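Lovastatin nonaketide synthase, polyketide synthase component (Aspergillus terreus, PDB 7CPX) builds the nonaketide core of lovastatin, dihydromonacolin L, from nine malonyl-CoA units as an iterative, homodimeric polyketide synthase working together with the partner protein LovC. Local coordinates at residues 965-970 with 1045-1050; 1022-1027 with 1198-1203; 1059-1064 with 1079-1084; 1100-1105 with 1250-1255; 1194-1199 with 1258-1263. The protein carries 2 engineered substitutions. All coordinates share one frame; numbering follows the deposited sequence.

Contact 1: 965-970 with 1045-1050; sequences PLSFQW and TADVSR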
# COMPACT_ATOMS: atom_id res chain seq x y z
N PRO A 965 -1.04 0.94 -11.17
CA PRO A 965 -0.08 1.61 -12.06
C PRO A 965 0.30 2.99 -11.56
O PRO A 965 1.35 3.51 -11.96
CB PRO A 965 -0.83 1.69 -13.40
CG PRO A 965 -1.88 0.63 -13.32
CD PRO A 965 -2.28 0.57 -11.88
N LEU A 966 -0.52 3.60 -10.71
CA LEU A 966 -0.21 4.90 -10.14
C LEU A 966 0.32 4.83 -8.71
O LEU A 966 0.98 5.77 -8.26
CB LEU A 966 -1.46 5.80 -10.15
CG LEU A 966 -1.85 6.41 -11.49
CD1 LEU A 966 -0.75 7.32 -12.01
CD2 LEU A 966 -2.18 5.34 -12.52
N SER A 967 0.07 3.73 -8.00
CA SER A 967 0.56 3.55 -6.64
C SER A 967 1.06 2.12 -6.48
O SER A 967 0.40 1.17 -6.90
CB SER A 967 -0.53 3.84 -5.61
OG SER A 967 -0.06 3.62 -4.30
N PHE A 968 2.23 1.99 -5.87
CA PHE A 968 2.90 0.71 -5.73
C PHE A 968 3.41 0.58 -4.30
O PHE A 968 3.70 1.57 -3.64
CB PHE A 968 4.08 0.59 -6.70
CG PHE A 968 3.72 0.81 -8.14
CD1 PHE A 968 3.44 2.07 -8.61
CD2 PHE A 968 3.68 -0.25 -9.03
CE1 PHE A 968 3.11 2.28 -9.93
CE2 PHE A 968 3.35 -0.05 -10.35
CZ PHE A 968 3.07 1.22 -10.81
N GLN A 969 3.53 -0.67 -3.84
CA GLN A 969 4.11 -0.93 -2.53
C GLN A 969 4.83 -2.27 -2.59
O GLN A 969 4.19 -3.32 -2.49
CB GLN A 969 3.06 -0.91 -1.43
CG GLN A 969 3.64 -0.95 -0.03
CD GLN A 969 2.60 -0.69 1.04
OE1 GLN A 969 1.40 -0.81 0.79
NE2 GLN A 969 3.05 -0.33 2.23
N TRP A 970 6.14 -2.23 -2.77
CA TRP A 970 6.94 -3.45 -2.76
C TRP A 970 7.22 -3.86 -1.33
O TRP A 970 7.75 -3.08 -0.53
CB TRP A 970 8.25 -3.23 -3.51
CG TRP A 970 8.08 -3.00 -4.97
CD1 TRP A 970 8.14 -3.92 -5.96
CD2 TRP A 970 7.80 -1.75 -5.60
NE1 TRP A 970 7.93 -3.33 -7.18
CE2 TRP A 970 7.72 -1.99 -6.98
CE3 TRP A 970 7.62 -0.44 -5.13
CZ2 TRP A 970 7.45 -0.98 -7.90
CZ3 TRP A 970 7.36 0.55 -6.04
CH2 TRP A 970 7.28 0.29 -7.41
N THR A 1045 6.83 2.15 -0.60
CA THR A 1045 5.60 2.67 -1.19
C THR A 1045 5.96 3.83 -2.11
O THR A 1045 6.49 4.84 -1.65
CB THR A 1045 4.62 3.12 -0.11
OG1 THR A 1045 4.37 2.04 0.80
CG2 THR A 1045 3.31 3.58 -0.73
N ALA A 1046 5.67 3.67 -3.40
CA ALA A 1046 5.99 4.66 -4.41
C ALA A 1046 4.71 5.05 -5.14
O ALA A 1046 4.05 4.20 -5.74
CB ALA A 1046 7.03 4.12 -5.40
N ASP A 1047 4.37 6.33 -5.08
CA ASP A 1047 3.12 6.84 -5.64
C ASP A 1047 3.47 7.93 -6.65
O ASP A 1047 4.02 8.96 -6.27
CB ASP A 1047 2.23 7.38 -4.53
CG ASP A 1047 2.35 6.58 -3.26
OD1 ASP A 1047 1.77 5.48 -3.18
OD2 ASP A 1047 3.07 7.04 -2.34
N VAL A 1048 3.14 7.69 -7.91
CA VAL A 1048 3.50 8.63 -8.98
C VAL A 1048 2.54 9.81 -8.87
O VAL A 1048 1.42 9.77 -9.38
CB VAL A 1048 3.45 7.97 -10.36
CG1 VAL A 1048 2.22 7.12 -10.51
CG2 VAL A 1048 3.48 9.03 -11.44
N SER A 1049 2.99 10.87 -8.20
CA SER A 1049 2.18 12.07 -8.07
C SER A 1049 1.97 12.77 -9.41
O SER A 1049 1.01 13.54 -9.55
CB SER A 1049 2.82 13.03 -7.07
OG SER A 1049 4.14 13.37 -7.48
N ARG A 1050 2.84 12.53 -10.38
CA ARG A 1050 2.69 13.12 -11.71
C ARG A 1050 3.10 12.08 -12.74
O ARG A 1050 4.22 11.55 -12.68
CB ARG A 1050 3.54 14.38 -11.86
CG ARG A 1050 3.30 15.13 -13.16
CD ARG A 1050 4.60 15.68 -13.74
NE ARG A 1050 5.22 16.66 -12.86
CZ ARG A 1050 6.34 17.32 -13.14
NH1 ARG A 1050 6.98 17.12 -14.28
NH2 ARG A 1050 6.82 18.19 -12.27

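Contact 2: 1022-1027 with 1198-1203; sequences ILDMSI and PTHVDR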
# COMPACT_ATOMS: atom_id res chain seq x y z
N ILE A 1022 16.54 11.46 -7.82
CA ILE A 1022 15.94 11.29 -6.51
C ILE A 1022 16.10 12.60 -5.76
O ILE A 1022 17.22 13.02 -5.48
CB ILE A 1022 16.57 10.13 -5.73
CG1 ILE A 1022 16.08 8.79 -6.28
CG2 ILE A 1022 16.23 10.25 -4.26
CD1 ILE A 1022 16.79 7.59 -5.72
N LEU A 1023 14.98 13.23 -5.43
CA LEU A 1023 14.95 14.58 -4.90
C LEU A 1023 14.53 14.58 -3.44
O LEU A 1023 13.67 13.80 -3.03
CB LEU A 1023 13.99 15.46 -5.71
CG LEU A 1023 14.22 15.51 -7.22
CD1 LEU A 1023 13.08 16.23 -7.91
CD2 LEU A 1023 15.54 16.19 -7.53
N ASP A 1024 15.16 15.47 -2.66
CA ASP A 1024 14.79 15.70 -1.27
C ASP A 1024 14.68 14.40 -0.50
O ASP A 1024 13.81 14.24 0.37
CB ASP A 1024 13.48 16.49 -1.19
CG ASP A 1024 13.20 17.02 0.21
OD1 ASP A 1024 14.04 16.80 1.11
OD2 ASP A 1024 12.14 17.66 0.40
N MET A 1025 15.55 13.45 -0.81
CA MET A 1025 15.51 12.16 -0.12
C MET A 1025 16.03 12.31 1.31
O MET A 1025 16.99 13.04 1.57
CB MET A 1025 16.34 11.13 -0.86
CG MET A 1025 16.42 9.80 -0.14
SD MET A 1025 16.95 8.45 -1.20
CE MET A 1025 16.82 7.06 -0.08
N SER A 1026 15.38 11.61 2.23
CA SER A 1026 15.73 11.65 3.64
C SER A 1026 15.74 10.24 4.19
O SER A 1026 14.77 9.49 4.00
CB SER A 1026 14.76 12.52 4.43
OG SER A 1026 15.08 12.53 5.81
N ILE A 1027 16.82 9.88 4.87
CA ILE A 1027 16.92 8.61 5.59
C ILE A 1027 16.58 8.89 7.04
O ILE A 1027 17.39 9.48 7.78
CB ILE A 1027 18.31 7.98 5.44
CG1 ILE A 1027 18.53 7.48 4.01
CG2 ILE A 1027 18.48 6.84 6.42
CD1 ILE A 1027 18.76 8.57 3.00
N PRO A 1198 24.32 8.74 5.98
CA PRO A 1198 23.53 9.59 5.07
C PRO A 1198 22.12 9.78 5.60
O PRO A 1198 21.36 8.82 5.74
CB PRO A 1198 23.54 8.81 3.75
CG PRO A 1198 24.72 7.92 3.84
CD PRO A 1198 24.89 7.57 5.28
N THR A 1199 21.78 11.03 5.90
CA THR A 1199 20.47 11.36 6.44
C THR A 1199 19.57 12.05 5.42
O THR A 1199 18.37 11.75 5.37
CB THR A 1199 20.61 12.26 7.68
OG1 THR A 1199 21.48 13.36 7.37
CG2 THR A 1199 21.17 11.47 8.85
N HIS A 1200 20.11 12.95 4.61
CA HIS A 1200 19.27 13.69 3.67
C HIS A 1200 20.01 13.97 2.37
O HIS A 1200 20.93 14.79 2.33
CB HIS A 1200 18.80 15.01 4.27
CG HIS A 1200 17.99 15.84 3.32
ND1 HIS A 1200 18.56 16.75 2.45
CD2 HIS A 1200 16.65 15.89 3.09
CE1 HIS A 1200 17.61 17.33 1.74
NE2 HIS A 1200 16.45 16.83 2.11
N VAL A 1201 19.58 13.33 1.29
CA VAL A 1201 20.20 13.50 -0.02
C VAL A 1201 19.37 14.51 -0.79
O VAL A 1201 18.20 14.26 -1.10
CB VAL A 1201 20.31 12.18 -0.78
CG1 VAL A 1201 21.27 12.34 -1.94
CG2 VAL A 1201 20.77 11.07 0.14
N ASP A 1202 19.98 15.65 -1.12
CA ASP A 1202 19.25 16.69 -1.83
C ASP A 1202 18.88 16.23 -3.24
O ASP A 1202 17.74 16.39 -3.67
CB ASP A 1202 20.07 17.98 -1.88
CG ASP A 1202 19.27 19.16 -2.39
OD1 ASP A 1202 18.06 19.00 -2.65
OD2 ASP A 1202 19.85 20.26 -2.52
N ARG A 1203 19.84 15.66 -3.97
CA ARG A 1203 19.49 15.15 -5.30
C ARG A 1203 20.50 14.10 -5.75
O ARG A 1203 21.63 14.45 -6.10
CB ARG A 1203 19.41 16.28 -6.30
CG ARG A 1203 19.13 15.81 -7.72
CD ARG A 1203 19.09 16.97 -8.69
NE ARG A 1203 20.36 17.68 -8.73
CZ ARG A 1203 21.43 17.26 -9.40
NH1 ARG A 1203 21.42 16.13 -10.09
NH2 ARG A 1203 22.54 18.00 -9.37

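Contact 3: 1059-1064 with 1079-1084; sequences TISFKI and KGQLAL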
# COMPACT_ATOMS: atom_id res chain seq x y z
N THR A 1059 6.86 12.07 -11.71
CA THR A 1059 7.19 12.40 -10.33
C THR A 1059 6.52 11.40 -9.39
O THR A 1059 5.30 11.22 -9.44
CB THR A 1059 6.75 13.82 -9.99
OG1 THR A 1059 7.29 14.74 -10.95
CG2 THR A 1059 7.24 14.21 -8.60
N ILE A 1060 7.33 10.78 -8.54
CA ILE A 1060 6.89 9.66 -7.70
C ILE A 1060 7.39 9.86 -6.28
O ILE A 1060 8.58 9.73 -6.01
CB ILE A 1060 7.41 8.32 -8.26
CG1 ILE A 1060 7.21 8.25 -9.78
CG2 ILE A 1060 6.71 7.16 -7.58
CD1 ILE A 1060 7.77 7.00 -10.40
N SER A 1061 6.48 10.15 -5.36
CA SER A 1061 6.87 10.21 -3.95
C SER A 1061 7.06 8.79 -3.42
O SER A 1061 6.17 7.95 -3.52
CB SER A 1061 5.80 10.94 -3.14
OG SER A 1061 5.60 12.25 -3.62
N PHE A 1062 8.23 8.54 -2.85
CA PHE A 1062 8.58 7.20 -2.39
C PHE A 1062 8.95 7.24 -0.92
O PHE A 1062 9.50 8.23 -0.42
CB PHE A 1062 9.74 6.60 -3.21
CG PHE A 1062 11.08 7.18 -2.88
CD1 PHE A 1062 11.89 6.58 -1.93
CD2 PHE A 1062 11.55 8.31 -3.53
CE1 PHE A 1062 13.13 7.10 -1.63
CE2 PHE A 1062 12.79 8.83 -3.23
CZ PHE A 1062 13.58 8.22 -2.28
N LYS A 1063 8.62 6.15 -0.22
CA LYS A 1063 8.87 6.02 1.21
C LYS A 1063 9.23 4.57 1.49
O LYS A 1063 8.41 3.67 1.28
CB LYS A 1063 7.65 6.44 2.03
CG LYS A 1063 7.14 7.83 1.73
CD LYS A 1063 5.89 8.14 2.53
CE LYS A 1063 5.30 9.49 2.16
NZ LYS A 1063 6.25 10.60 2.44
N ILE A 1064 10.46 4.34 1.95
CA ILE A 1064 10.89 3.02 2.41
C ILE A 1064 10.58 2.98 3.90
O ILE A 1064 11.32 3.50 4.73
CB ILE A 1064 12.36 2.76 2.12
CG1 ILE A 1064 12.61 2.63 0.61
CG2 ILE A 1064 12.82 1.50 2.82
CD1 ILE A 1064 12.69 3.95 -0.09
N LYS A 1079 12.67 8.40 2.85
CA LYS A 1079 11.63 9.01 2.04
C LYS A 1079 12.28 9.94 1.02
O LYS A 1079 13.44 10.32 1.16
CB LYS A 1079 10.62 9.78 2.89
CG LYS A 1079 11.23 10.92 3.68
CD LYS A 1079 10.16 11.74 4.38
CE LYS A 1079 10.76 12.88 5.18
NZ LYS A 1079 9.73 13.72 5.84
N GLY A 1080 11.51 10.29 -0.00
CA GLY A 1080 11.99 11.21 -1.01
C GLY A 1080 11.05 11.25 -2.20
O GLY A 1080 9.92 10.78 -2.13
N GLN A 1081 11.55 11.81 -3.30
CA GLN A 1081 10.82 11.88 -4.55
C GLN A 1081 11.69 11.32 -5.66
O GLN A 1081 12.92 11.27 -5.54
CB GLN A 1081 10.41 13.31 -4.90
CG GLN A 1081 10.00 14.16 -3.70
CD GLN A 1081 8.76 13.64 -3.01
OE1 GLN A 1081 7.89 13.04 -3.64
NE2 GLN A 1081 8.67 13.87 -1.71
N LEU A 1082 11.06 10.89 -6.74
CA LEU A 1082 11.74 10.40 -7.93
C LEU A 1082 11.24 11.18 -9.13
O LEU A 1082 10.03 11.30 -9.34
CB LEU A 1082 11.50 8.91 -8.14
CG LEU A 1082 12.09 7.97 -7.08
CD1 LEU A 1082 11.11 6.86 -6.76
CD2 LEU A 1082 13.39 7.38 -7.58
N ALA A 1083 12.17 11.71 -9.91
CA ALA A 1083 11.86 12.43 -11.15
C ALA A 1083 12.45 11.62 -12.30
O ALA A 1083 13.67 11.59 -12.48
CB ALA A 1083 12.42 13.85 -11.12
N LEU A 1084 11.59 10.96 -13.05
CA LEU A 1084 12.01 10.11 -14.15
C LEU A 1084 11.79 10.85 -15.46
O LEU A 1084 10.67 11.26 -15.77
CB LEU A 1084 11.22 8.80 -14.15
CG LEU A 1084 11.45 7.77 -13.05
CD1 LEU A 1084 11.40 8.40 -11.67
CD2 LEU A 1084 10.40 6.68 -13.16

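Contact 4: 1100-1105 with 1250-1255; sequences HHLPPP and LFQVEN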
# COMPACT_ATOMS: atom_id res chain seq x y z
N HIS A 1100 25.14 11.54 -22.13
CA HIS A 1100 25.33 12.97 -21.91
C HIS A 1100 24.14 13.57 -21.17
O HIS A 1100 24.00 14.79 -21.09
CB HIS A 1100 25.52 13.69 -23.24
CG HIS A 1100 24.31 13.67 -24.13
ND1 HIS A 1100 23.88 12.52 -24.76
CD2 HIS A 1100 23.44 14.64 -24.48
CE1 HIS A 1100 22.80 12.80 -25.47
NE2 HIS A 1100 22.51 14.08 -25.31
N HIS A 1101 23.28 12.71 -20.62
CA HIS A 1101 22.13 13.18 -19.87
C HIS A 1101 22.52 13.84 -18.56
O HIS A 1101 21.68 14.49 -17.93
CB HIS A 1101 21.17 12.02 -19.60
CG HIS A 1101 20.74 11.29 -20.83
ND1 HIS A 1101 19.77 11.77 -21.68
CD2 HIS A 1101 21.15 10.11 -21.36
CE1 HIS A 1101 19.60 10.92 -22.68
NE2 HIS A 1101 20.42 9.91 -22.51
N LEU A 1102 23.78 13.70 -18.14
CA LEU A 1102 24.29 14.32 -16.94
C LEU A 1102 25.51 15.17 -17.26
O LEU A 1102 26.20 14.91 -18.25
CB LEU A 1102 24.68 13.26 -15.89
CG LEU A 1102 23.55 12.74 -15.00
CD1 LEU A 1102 24.01 11.56 -14.18
CD2 LEU A 1102 23.05 13.85 -14.10
N PRO A 1103 25.80 16.18 -16.45
CA PRO A 1103 26.96 17.04 -16.73
C PRO A 1103 28.24 16.23 -16.71
O PRO A 1103 28.39 15.31 -15.91
CB PRO A 1103 26.93 18.06 -15.58
CG PRO A 1103 26.15 17.40 -14.50
CD PRO A 1103 25.13 16.56 -15.20
N PRO A 1104 29.19 16.55 -17.59
CA PRO A 1104 30.48 15.87 -17.54
C PRO A 1104 31.15 16.12 -16.21
O PRO A 1104 31.00 17.20 -15.60
CB PRO A 1104 31.26 16.49 -18.70
CG PRO A 1104 30.23 17.00 -19.63
CD PRO A 1104 29.10 17.45 -18.75
N PRO A 1105 31.92 15.15 -15.71
CA PRO A 1105 32.58 15.34 -14.42
C PRO A 1105 33.64 16.42 -14.49
O PRO A 1105 34.17 16.74 -15.55
CB PRO A 1105 33.21 13.97 -14.15
CG PRO A 1105 33.46 13.42 -15.51
CD PRO A 1105 32.30 13.88 -16.34
N LEU A 1250 27.67 8.21 -15.11
CA LEU A 1250 26.65 7.21 -14.82
C LEU A 1250 25.62 7.77 -13.84
O LEU A 1250 24.41 7.69 -14.08
CB LEU A 1250 27.29 5.95 -14.24
CG LEU A 1250 28.54 5.43 -14.94
CD1 LEU A 1250 29.07 4.20 -14.22
CD2 LEU A 1250 28.26 5.11 -16.39
N PHE A 1251 26.09 8.33 -12.73
CA PHE A 1251 25.21 8.97 -11.77
C PHE A 1251 26.03 9.97 -10.96
O PHE A 1251 27.25 9.86 -10.85
CB PHE A 1251 24.53 7.95 -10.86
CG PHE A 1251 25.42 7.39 -9.80
CD1 PHE A 1251 26.17 6.25 -10.04
CD2 PHE A 1251 25.50 7.98 -8.55
CE1 PHE A 1251 26.99 5.72 -9.06
CE2 PHE A 1251 26.32 7.46 -7.57
CZ PHE A 1251 27.06 6.33 -7.82
N GLN A 1252 25.32 10.94 -10.40
CA GLN A 1252 25.90 11.97 -9.56
C GLN A 1252 25.04 12.16 -8.33
O GLN A 1252 23.88 11.73 -8.27
CB GLN A 1252 26.03 13.31 -10.31
CG GLN A 1252 24.70 13.91 -10.75
CD GLN A 1252 24.82 15.38 -11.10
OE1 GLN A 1252 23.89 16.16 -10.87
NE2 GLN A 1252 25.95 15.77 -11.67
N VAL A 1253 25.61 12.83 -7.33
CA VAL A 1253 24.92 13.16 -6.10
C VAL A 1253 25.16 14.63 -5.79
O VAL A 1253 26.23 15.17 -6.09
CB VAL A 1253 25.38 12.27 -4.92
CG1 VAL A 1253 24.55 12.55 -3.70
CG2 VAL A 1253 25.29 10.81 -5.30
N GLU A 1254 24.16 15.27 -5.19
CA GLU A 1254 24.22 16.68 -4.84
C GLU A 1254 23.72 16.84 -3.42
O GLU A 1254 22.57 16.49 -3.11
CB GLU A 1254 23.37 17.53 -5.80
CG GLU A 1254 23.30 19.00 -5.42
CD GLU A 1254 22.40 19.80 -6.33
OE1 GLU A 1254 21.82 19.21 -7.27
OE2 GLU A 1254 22.26 21.02 -6.10
N ASN A 1255 24.60 17.36 -2.56
CA ASN A 1255 24.28 17.68 -1.17
C ASN A 1255 23.66 16.47 -0.46
O ASN A 1255 22.62 16.57 0.20
CB ASN A 1255 23.36 18.90 -1.09
CG ASN A 1255 23.06 19.31 0.34
OD1 ASN A 1255 23.81 18.99 1.26
ND2 ASN A 1255 21.96 20.02 0.53

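Contact 5: 1194-1199 with 1258-1263; sequences CLYVPT and FKPFSP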
# COMPACT_ATOMS: atom_id res chain seq x y z
N CYS A 1194 33.00 11.26 14.56
CA CYS A 1194 31.75 10.58 14.87
C CYS A 1194 31.22 9.92 13.60
O CYS A 1194 31.56 10.32 12.48
CB CYS A 1194 30.70 11.55 15.44
SG CYS A 1194 30.25 12.90 14.35
N LEU A 1195 30.39 8.91 13.79
CA LEU A 1195 29.87 8.11 12.69
C LEU A 1195 28.73 8.87 12.02
O LEU A 1195 27.62 8.94 12.56
CB LEU A 1195 29.41 6.74 13.18
CG LEU A 1195 29.25 5.63 12.14
CD1 LEU A 1195 28.98 4.31 12.83
CD2 LEU A 1195 28.14 5.95 11.16
N TYR A 1196 29.00 9.43 10.85
CA TYR A 1196 27.98 10.10 10.05
C TYR A 1196 27.33 9.07 9.13
O TYR A 1196 28.02 8.31 8.45
CB TYR A 1196 28.58 11.23 9.22
CG TYR A 1196 29.30 12.30 10.00
CD1 TYR A 1196 30.64 12.15 10.34
CD2 TYR A 1196 28.65 13.46 10.39
CE1 TYR A 1196 31.30 13.13 11.05
CE2 TYR A 1196 29.31 14.44 11.10
CZ TYR A 1196 30.64 14.27 11.42
OH TYR A 1196 31.30 15.25 12.13
N VAL A 1197 26.00 9.05 9.11
CA VAL A 1197 25.26 8.20 8.19
C VAL A 1197 24.46 9.09 7.25
O VAL A 1197 23.96 10.14 7.69
CB VAL A 1197 24.34 7.22 8.94
CG1 VAL A 1197 25.15 6.25 9.76
CG2 VAL A 1197 23.36 7.98 9.83
N PRO A 1198 24.32 8.74 5.98
CA PRO A 1198 23.53 9.59 5.07
C PRO A 1198 22.12 9.78 5.60
O PRO A 1198 21.36 8.82 5.74
CB PRO A 1198 23.54 8.81 3.75
CG PRO A 1198 24.72 7.92 3.84
CD PRO A 1198 24.89 7.57 5.28
N THR A 1199 21.78 11.03 5.90
CA THR A 1199 20.47 11.36 6.44
C THR A 1199 19.57 12.05 5.42
O THR A 1199 18.37 11.75 5.37
CB THR A 1199 20.61 12.26 7.68
OG1 THR A 1199 21.48 13.36 7.37
CG2 THR A 1199 21.17 11.47 8.85
N PHE A 1258 25.32 13.51 5.34
CA PHE A 1258 25.64 12.52 6.36
C PHE A 1258 25.55 13.21 7.71
O PHE A 1258 26.33 14.13 8.00
CB PHE A 1258 27.04 11.94 6.15
CG PHE A 1258 27.34 11.49 4.76
CD1 PHE A 1258 27.54 12.39 3.73
CD2 PHE A 1258 27.48 10.14 4.48
CE1 PHE A 1258 27.83 11.97 2.46
CE2 PHE A 1258 27.78 9.71 3.20
CZ PHE A 1258 27.95 10.62 2.19
N LYS A 1259 24.64 12.78 8.52
CA LYS A 1259 24.54 13.33 9.86
C LYS A 1259 25.03 12.30 10.87
O LYS A 1259 24.92 11.09 10.64
CB LYS A 1259 23.10 13.73 10.18
CG LYS A 1259 22.96 14.83 11.21
CD LYS A 1259 21.65 15.58 11.04
CE LYS A 1259 21.53 16.70 12.05
NZ LYS A 1259 20.25 17.46 11.89
N PRO A 1260 25.58 12.73 12.01
CA PRO A 1260 26.10 11.77 12.98
C PRO A 1260 25.04 10.77 13.40
O PRO A 1260 23.87 11.11 13.57
CB PRO A 1260 26.55 12.64 14.15
CG PRO A 1260 26.86 13.94 13.53
CD PRO A 1260 25.89 14.12 12.40
N PHE A 1261 25.47 9.51 13.57
CA PHE A 1261 24.56 8.49 14.07
C PHE A 1261 23.93 8.92 15.39
O PHE A 1261 22.75 8.67 15.64
CB PHE A 1261 25.31 7.17 14.24
CG PHE A 1261 24.41 5.98 14.43
CD1 PHE A 1261 23.78 5.39 13.35
CD2 PHE A 1261 24.21 5.45 15.69
CE1 PHE A 1261 22.96 4.29 13.52
CE2 PHE A 1261 23.39 4.35 15.87
CZ PHE A 1261 22.77 3.77 14.79
N SER A 1262 24.71 9.58 16.23
CA SER A 1262 24.23 10.27 17.41
C SER A 1262 24.85 11.66 17.46
O SER A 1262 25.97 11.85 16.98
CB SER A 1262 24.59 9.51 18.70
OG SER A 1262 23.91 8.26 18.75
N PRO A 1263 24.16 12.64 18.03
CA PRO A 1263 24.68 14.01 18.03
C PRO A 1263 26.05 14.06 18.68
O PRO A 1263 26.29 13.37 19.68
CB PRO A 1263 23.64 14.79 18.85
CG PRO A 1263 22.39 14.00 18.71
CD PRO A 1263 22.82 12.57 18.64

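Contact 1: 965-970 with 1045-1050
Ser967 and Asp1047 stand side by side on one face of two antiparallel strands, and the serine hydroxyl OG donates a hydrogen bond to Asp1047 OD1 at 2.8 Å. With OG opposite the backbone N (chi1 178°), the hydroxyl swings across to the carboxylate and meets the lone pair of OD1 that points away from the other oxygen. On the same face Gln969 is stretched out so that its CG passes Thr1045 OG1 at 3.2 Å, while its amide NE2 bonds to Tyr962 O of the second subunit. The strands belong to the N-terminal hotdog fold of the dehydratase domain, and this polar face lies against its copy in the dimer, where the two Asp1047 carboxylates come close. Across the reverse face, Ala1046 CB abuts the edge of the Trp970 indole near its plane, 3.6 Å from CZ3, and helix 995-1012 packs on that indole. The Phe968 ring turns its edge to Ala1046 O. Between these two residues a pair of backbone bonds closes, Phe968 N to Ala1046 O and Ala1046 N to Phe968 O, both 2.9 Å. Next to Ser967 and Asp1047, Leu966 and Val1048 slant across each other through their CD1 and CG1 methyls, and Val1048 N bonds to Leu966 O.

Contact 2: 1022-1027 with 1198-1203
Strands 1025-1027 and 1198-1201 run antiparallel at 167°, their axes 4.3 Å apart, with Met1025 and Val1201 as a hydrogen-bonded pair and Ser1026 and His1200 as a non-hydrogen-bonded one. With CG opposite the backbone N (chi1 177°), the His1200 imidazole reaches across to the neighbouring strand, where NE2 donates to Asp1024 OD1 at 2.6 Å. The oxygen lies close to the ring plane and is met nearly end-on to its C-O bond, although carboxylate and ring planes are turned 66° apart. Such a bond would favour a charged aspartate, and it fixes the rotation of the imidazole, over one face of which sits Met1025 O. Asp1024 lies at a corner of its strand, where its N also bonds to Asp1202 O. Here the N-terminal hotdog fold meets the C-terminal one, so this pairing joins the strands of the two halves of the dehydratase domain. On the opposite face Met1025 CB packs on Val1201 CB at 4.1 Å. Ile1027 CD1 comes to 4.3 Å from Val1201 CG2. On the other side of the corner at Asp1024, Leu1023 CD2 lies against Arg1203 CG at 3.6 Å, the two side chains pointing the same way. The guanidinium of Arg1203 is held by a salt bridge to Glu1254 and by Gln1252.

Contact 3: 1059-1064 with 1079-1084
This is the pairing of two long antiparallel strands, 1057-1067 and 1075-1087, that form a β-hairpin in the N-terminal hotdog fold of the dehydratase domain. Ile1060 with Leu1082 and Phe1062 with Gly1080 are hydrogen-bonded pairs; the straightest of their bonds, Phe1062 N to Gly1080 O, has an angle of 167° at the hydrogen. The Phe1062 ring folds back over the neighbouring strand, since its CG stands between the backbone N and the carbonyl carbon (chi1 75°). Gly1080 N thus lies 3.7 Å above the ring plane, over its centre, and the missing side chain at Gly1080 lets the ring settle onto bare backbone. Leu1082 crosses the phenylalanine at about a right angle, its CD1 3.6 Å from Phe1062 CD2. Next along this apolar face, Ile1060 CD1 reaches Leu1084 CD2 at 3.8 Å. The same face is turned toward helix 995-1012, the central helix that a hotdog sheet wraps: Ile1060, Phe1062 and Leu1084 all touch it. Polar groups occupy the reverse face. Gln1081 bends at chi2 (-64°) to bring OE1 toward Ser1061 OG, at a modelled separation too short to be reliable. Lys1063 and Lys1079 slant past each other there, and Lys1063 NZ bonds to Val1048 O of the second subunit.

Contact 4: 1100-1105 with 1250-1255
Leu1102 rests its two methyls on strand 1251-1253 from the loop 1100-1105: CD1 lies 3.7 Å from Phe1251 CA, and CD2 touches Gln1252 CG, also at 3.7 Å. Pro1103 adds a smaller part, its CG beside Gln1252 NE2, with the proline and the glutamine chain crossing at about a right angle. Gln1252 reaches both because CG is tucked between the backbone N and the carbonyl carbon (chi1 63°), the chain running straight from there. Its OE1 is bonded to Arg1203. The strand is part of the C-terminal hotdog fold, and the loop leads into that half of the dehydratase domain. Phe1251 points away from the loop and inward, packing on Leu1173 and Ala1176 of helix 1170-1184. The remainder is loose: no hydrogen bond joins the segments, Pro1104 is exposed and turned away, and His1100 is also exposed, its carbonyl bonded to His2013 of the second subunit. That subunit also packs on Leu1102 and Pro1103 through Arg2015 and Asp2016.

Contact 5: 1194-1199 with 1258-1263
Phe1258 and Tyr1196 meet through their CB atoms, 3.5 Å apart, at the apolar centre of this strand pair. The Phe1258 ring is carried past Pro1198, whose CG lies 3.6 Å from both CD2 and CE2, and Phe1177 of helix 1170-1184 packs on both residues. On the other side of this centre the Tyr1196 ring runs alongside Pro1260 in the same direction, with Pro1260 CD 3.5 Å from Tyr1196 CD2. Cys1194 SG rests over one face of that tyrosine ring, toward its rim, and also touches Pro1260 CG at 3.6 Å. These residues belong to the C-terminal hotdog fold of the dehydratase domain, and Pro1198 lies near its predicted catalytic pair, about 5 Å from Asp1174 and about 6 Å from His985 between side chains. The strands cross at 131°, a marked twist. In the backbone, Val1197 and Lys1259 form a hydrogen-bonded pair, N to O in both directions at 2.8 Å, their side chains on the face away from Phe1258 and Pro1198. Farther out, Val1197 CG1 approaches the edge of the Phe1261 ring at 3.9 Å, and Leu1195 CB packs on Phe1261 CB. At the polar rim Thr1199 CG2 and OG1 flank Lys1259 CB, while OG1 is bonded to Thr1257 O. The lysine chain extends from there and is exposed. Tyr1196 OH, at the other end, bonds to Gly1233 O.

All five contacts lie in the dehydratase domain; contacts 1, 3, 2 and 5 follow one another across neighbouring strands, while contact 4 sets a loop on the strand 1249-1260 of contact 5. Contact 1 adjoins contact 3, their centres about 9 Å apart, through backbone bonds such as Asp1047 N to Ser1061 O (2.9 Å). Contact 3 passes to contact 2 through Leu1023 N and Gln1081 O (2.8 Å). Contacts 2 and 5 share Pro1198 and Thr1199, and the side chain of Pro1198 is the one near the predicted catalytic residues Asp1174 and His985; contact 1 is remote from them. Contact 4 joins contact 2 by the salt bridge from Arg1203 to Glu1254. Contacts 1 to 4 also touch the second subunit, whereas contact 5 does not.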